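Tox3 (PDB 6WES) acts as a necrotrophic effector of the fungal wheat pathogen Parastagonospora nodorum, probably through recognition dependent on the host gene Snn3. Local coordinates at residues I33-V47 / L104-Y116. Sequence-based numbering, arbitrary orientation.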
# COMPACT_ATOMS: atom_id res chain seq x y z
N ILE A 33 15.70 -2.98 3.17
CA ILE A 33 16.59 -2.99 2.01
C ILE A 33 18.03 -3.26 2.44
O ILE A 33 18.73 -2.32 2.82
CB ILE A 33 16.54 -1.66 1.23
CG1 ILE A 33 15.10 -1.18 1.03
CG2 ILE A 33 17.27 -1.85 -0.09
CD1 ILE A 33 14.75 -0.05 1.92
N PRO A 34 18.49 -4.50 2.41
CA PRO A 34 19.89 -4.79 2.72
C PRO A 34 20.80 -4.22 1.64
O PRO A 34 20.42 -4.07 0.48
CB PRO A 34 19.96 -6.32 2.70
CG PRO A 34 18.52 -6.82 2.63
CD PRO A 34 17.71 -5.71 2.09
N PHE A 35 22.04 -3.93 2.02
CA PHE A 35 23.00 -3.41 1.05
C PHE A 35 24.34 -4.07 1.35
O PHE A 35 24.84 -3.99 2.47
CB PHE A 35 23.10 -1.87 1.18
CG PHE A 35 24.08 -1.22 0.23
CD1 PHE A 35 23.67 -0.66 -0.95
CD2 PHE A 35 25.41 -1.09 0.59
CE1 PHE A 35 24.58 -0.04 -1.81
CE2 PHE A 35 26.34 -0.48 -0.26
CZ PHE A 35 25.92 0.05 -1.46
N GLU A 36 24.93 -4.69 0.34
CA GLU A 36 26.24 -5.32 0.51
C GLU A 36 27.33 -4.29 0.26
O GLU A 36 27.48 -3.79 -0.87
CB GLU A 36 26.37 -6.51 -0.45
CG GLU A 36 27.79 -7.10 -0.55
CD GLU A 36 28.39 -7.49 0.79
OE1 GLU A 36 27.91 -8.50 1.37
OE2 GLU A 36 29.36 -6.85 1.23
N THR A 37 28.11 -3.97 1.31
CA THR A 37 29.08 -2.90 1.17
C THR A 37 30.19 -3.23 0.19
O THR A 37 30.88 -2.30 -0.27
CB THR A 37 29.67 -2.47 2.52
OG1 THR A 37 30.39 -3.56 3.10
CG2 THR A 37 28.58 -2.06 3.49
N ASP A 38 30.38 -4.50 -0.16
CA ASP A 38 31.41 -4.84 -1.14
C ASP A 38 30.96 -4.65 -2.59
O ASP A 38 31.81 -4.69 -3.49
CB ASP A 38 31.87 -6.31 -0.98
CG ASP A 38 32.54 -6.60 0.38
OD1 ASP A 38 33.02 -5.66 1.06
OD2 ASP A 38 32.61 -7.80 0.75
N ASP A 39 29.66 -4.47 -2.86
CA ASP A 39 29.11 -4.65 -4.21
C ASP A 39 28.76 -3.38 -4.97
O ASP A 39 28.32 -3.46 -6.12
CB ASP A 39 27.90 -5.58 -4.17
CG ASP A 39 28.27 -7.04 -3.93
OD1 ASP A 39 29.46 -7.34 -3.72
OD2 ASP A 39 27.34 -7.88 -3.94
N GLY A 40 28.90 -2.21 -4.37
CA GLY A 40 28.85 -0.99 -5.15
C GLY A 40 27.46 -0.45 -5.42
O GLY A 40 26.43 -1.05 -5.07
N PRO A 41 27.41 0.70 -6.08
CA PRO A 41 26.15 1.45 -6.17
C PRO A 41 25.15 0.85 -7.14
O PRO A 41 23.97 1.22 -7.07
CB PRO A 41 26.61 2.83 -6.66
CG PRO A 41 27.89 2.55 -7.40
CD PRO A 41 28.55 1.43 -6.67
N ASN A 42 25.57 -0.02 -8.05
CA ASN A 42 24.70 -0.61 -9.06
C ASN A 42 24.33 -2.05 -8.72
O ASN A 42 23.90 -2.81 -9.60
CB ASN A 42 25.36 -0.48 -10.44
CG ASN A 42 25.86 0.96 -10.72
OD1 ASN A 42 25.08 1.90 -10.66
ND2 ASN A 42 27.15 1.11 -10.99
N GLN A 43 24.47 -2.44 -7.46
CA GLN A 43 24.13 -3.79 -7.08
C GLN A 43 22.63 -4.04 -7.13
O GLN A 43 21.81 -3.14 -6.90
CB GLN A 43 24.64 -4.11 -5.67
CG GLN A 43 23.97 -3.33 -4.55
CD GLN A 43 24.63 -3.62 -3.21
OE1 GLN A 43 24.14 -4.43 -2.41
NE2 GLN A 43 25.76 -2.97 -2.97
N VAL A 44 22.27 -5.28 -7.45
CA VAL A 44 20.89 -5.70 -7.35
C VAL A 44 20.49 -5.63 -5.88
O VAL A 44 21.29 -5.97 -5.00
CB VAL A 44 20.79 -7.15 -7.87
CG1 VAL A 44 19.47 -7.76 -7.54
CG2 VAL A 44 21.05 -7.22 -9.37
N LEU A 45 19.27 -5.16 -5.60
CA LEU A 45 18.79 -4.99 -4.23
C LEU A 45 17.60 -5.91 -4.01
O LEU A 45 16.79 -6.09 -4.91
CB LEU A 45 18.35 -3.54 -3.95
CG LEU A 45 19.46 -2.51 -4.09
CD1 LEU A 45 18.84 -1.12 -4.01
CD2 LEU A 45 20.47 -2.70 -2.97
N ARG A 46 17.50 -6.47 -2.82
CA ARG A 46 16.39 -7.35 -2.46
C ARG A 46 15.55 -6.61 -1.42
O ARG A 46 15.92 -6.55 -0.25
CB ARG A 46 16.93 -8.67 -1.92
CG ARG A 46 17.58 -9.50 -3.01
CD ARG A 46 18.20 -10.77 -2.46
NE ARG A 46 18.99 -11.45 -3.48
CZ ARG A 46 20.27 -11.16 -3.75
NH1 ARG A 46 20.90 -10.21 -3.07
NH2 ARG A 46 20.91 -11.83 -4.70
N VAL A 47 14.41 -6.07 -1.87
CA VAL A 47 13.51 -5.29 -1.03
C VAL A 47 12.44 -6.21 -0.45
O VAL A 47 11.85 -7.02 -1.19
CB VAL A 47 12.88 -4.15 -1.85
CG1 VAL A 47 11.83 -3.41 -1.05
CG2 VAL A 47 13.95 -3.17 -2.34
N LEU A 104 9.30 3.08 -3.91
CA LEU A 104 10.59 3.34 -3.28
C LEU A 104 11.52 3.82 -4.39
O LEU A 104 11.73 3.10 -5.37
CB LEU A 104 11.07 2.02 -2.69
CG LEU A 104 12.36 1.91 -1.91
CD1 LEU A 104 12.31 2.74 -0.66
CD2 LEU A 104 12.58 0.44 -1.59
N GLY A 105 12.07 5.02 -4.24
CA GLY A 105 12.97 5.61 -5.22
C GLY A 105 14.40 5.62 -4.71
O GLY A 105 14.64 5.92 -3.54
N PHE A 106 15.35 5.33 -5.61
CA PHE A 106 16.77 5.32 -5.28
C PHE A 106 17.53 6.37 -6.08
O PHE A 106 17.15 6.74 -7.20
CB PHE A 106 17.39 3.96 -5.62
CG PHE A 106 16.79 2.82 -4.84
CD1 PHE A 106 17.24 2.54 -3.56
CD2 PHE A 106 15.77 2.05 -5.37
CE1 PHE A 106 16.70 1.52 -2.82
CE2 PHE A 106 15.23 0.99 -4.63
CZ PHE A 106 15.68 0.74 -3.34
N ASP A 107 18.63 6.83 -5.50
CA ASP A 107 19.61 7.65 -6.22
C ASP A 107 20.92 6.86 -6.22
O ASP A 107 21.74 6.97 -5.30
CB ASP A 107 19.80 9.02 -5.59
CG ASP A 107 20.84 9.87 -6.32
OD1 ASP A 107 21.52 9.37 -7.25
OD2 ASP A 107 20.95 11.06 -5.98
N ARG A 108 21.13 6.08 -7.29
CA ARG A 108 22.29 5.20 -7.34
C ARG A 108 23.59 5.96 -7.54
O ARG A 108 24.66 5.39 -7.31
CB ARG A 108 22.13 4.07 -8.36
CG ARG A 108 21.10 3.01 -7.94
CD ARG A 108 21.07 1.92 -8.95
NE ARG A 108 20.16 0.80 -8.68
CZ ARG A 108 20.46 -0.27 -7.96
NH1 ARG A 108 21.62 -0.34 -7.33
NH2 ARG A 108 19.60 -1.28 -7.85
N THR A 109 23.53 7.23 -7.95
CA THR A 109 24.77 8.03 -8.01
C THR A 109 25.37 8.30 -6.65
O THR A 109 26.54 8.70 -6.57
CB THR A 109 24.57 9.36 -8.75
OG1 THR A 109 23.89 10.30 -7.91
CG2 THR A 109 23.82 9.18 -10.06
N ARG A 110 24.61 8.06 -5.57
CA ARG A 110 25.05 8.35 -4.21
C ARG A 110 25.09 7.08 -3.37
O ARG A 110 25.04 7.16 -2.14
CB ARG A 110 24.15 9.40 -3.56
CG ARG A 110 24.29 10.76 -4.23
CD ARG A 110 23.42 11.81 -3.51
NE ARG A 110 23.54 13.14 -4.13
CZ ARG A 110 24.52 14.00 -3.90
NH1 ARG A 110 25.51 13.72 -3.05
NH2 ARG A 110 24.52 15.17 -4.53
N MET A 111 25.20 5.92 -4.00
CA MET A 111 25.07 4.65 -3.31
C MET A 111 26.39 3.88 -3.22
O MET A 111 26.42 2.64 -3.25
CB MET A 111 23.94 3.81 -3.93
CG MET A 111 22.60 4.31 -3.43
SD MET A 111 21.16 3.45 -4.08
CE MET A 111 21.65 1.74 -3.92
N HIS A 112 27.52 4.58 -3.06
CA HIS A 112 28.78 3.87 -2.97
C HIS A 112 28.95 3.16 -1.63
O HIS A 112 29.63 2.13 -1.56
CB HIS A 112 29.94 4.82 -3.28
CG HIS A 112 29.96 5.26 -4.71
ND1 HIS A 112 29.25 6.35 -5.17
CD2 HIS A 112 30.54 4.71 -5.80
CE1 HIS A 112 29.43 6.48 -6.47
NE2 HIS A 112 30.20 5.49 -6.88
N ASN A 113 28.31 3.66 -0.56
CA ASN A 113 28.50 3.15 0.79
C ASN A 113 27.28 2.49 1.38
O ASN A 113 27.41 1.68 2.30
CB ASN A 113 28.89 4.29 1.74
CG ASN A 113 30.13 5.04 1.29
OD1 ASN A 113 31.12 4.42 0.93
ND2 ASN A 113 30.06 6.37 1.30
N ASN A 114 26.09 2.83 0.89
CA ASN A 114 24.83 2.32 1.42
C ASN A 114 23.75 2.78 0.44
O ASN A 114 24.03 3.45 -0.56
CB ASN A 114 24.58 2.86 2.83
CG ASN A 114 23.62 2.01 3.64
OD1 ASN A 114 23.00 1.09 3.14
ND2 ASN A 114 23.50 2.33 4.92
N ILE A 115 22.50 2.41 0.74
CA ILE A 115 21.37 2.91 -0.06
C ILE A 115 21.30 4.44 0.03
O ILE A 115 21.85 5.07 0.94
CB ILE A 115 20.04 2.29 0.38
CG1 ILE A 115 19.66 2.74 1.79
CG2 ILE A 115 20.10 0.75 0.22
CD1 ILE A 115 18.19 2.44 2.11
N TYR A 116 20.55 5.02 -0.89
CA TYR A 116 20.26 6.46 -0.84
C TYR A 116 18.92 6.60 -1.52
O TYR A 116 18.77 6.15 -2.66
CB TYR A 116 21.31 7.27 -1.59
CG TYR A 116 21.35 8.73 -1.25
CD1 TYR A 116 22.36 9.25 -0.45
CD2 TYR A 116 20.35 9.59 -1.71
CE1 TYR A 116 22.42 10.60 -0.14
CE2 TYR A 116 20.41 10.97 -1.39
CZ TYR A 116 21.43 11.43 -0.59
OH TYR A 116 21.50 12.78 -0.28
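R108 grips the backbone of 33-47 through its guanidinium. R108 NH1 donates to P41 O at 2.8 Å, in the guanidinium plane. R108 NH1 also donates to Q43 O at 2.8 Å, with that oxygen tilted 19° out of the plane. NH2 adds a weak bond to Q43 O. The R108 chain, extended from CG to NE, carries the group to both carbonyls. R108 NE also bonds A70 O, so all three guanidinium nitrogens have a backbone carbonyl partner.

Q43 OE1 accepts from E36 N, and Q43 NE2 donates to both E36 O and G40 O. The amide thereby ties together the type I turns 36-39 and 40-43. The same NE2 sits over one face of the F35 ring, toward the rim. On the opposite face N114 CA makes a CH-pi contact 3.5 Å from the F35 ring centroid. With CG anti to the backbone N (chi1 179°), the F35 ring extends across to 111-114, where F35 CZ comes edge-on to within 3.2 Å of M111 O.

These loops lie at one end of the beta barrel of the effector domain. Segment 33-47 runs from the end of strand 23-36 through the turns into strand 45-53, while 104-116 leaves strand 92-105.

P41 packs against 108-112. Its CA makes a CA-H...O contact with M111 O, and its CG lies over a face of the H112 ring. Deeper in, L45 CD1 makes a CH-pi contact with F106, 3.9 Å from the ring centroid. M111 CE touches both L45 CD1 and F35 CE1. I33 CG2 meets I115 CG2, the two side chains crossing nearly at right angles. L104 CD2 reaches tip to tip to V47 CG2 (3.9 Å) and also meets I33 CG1.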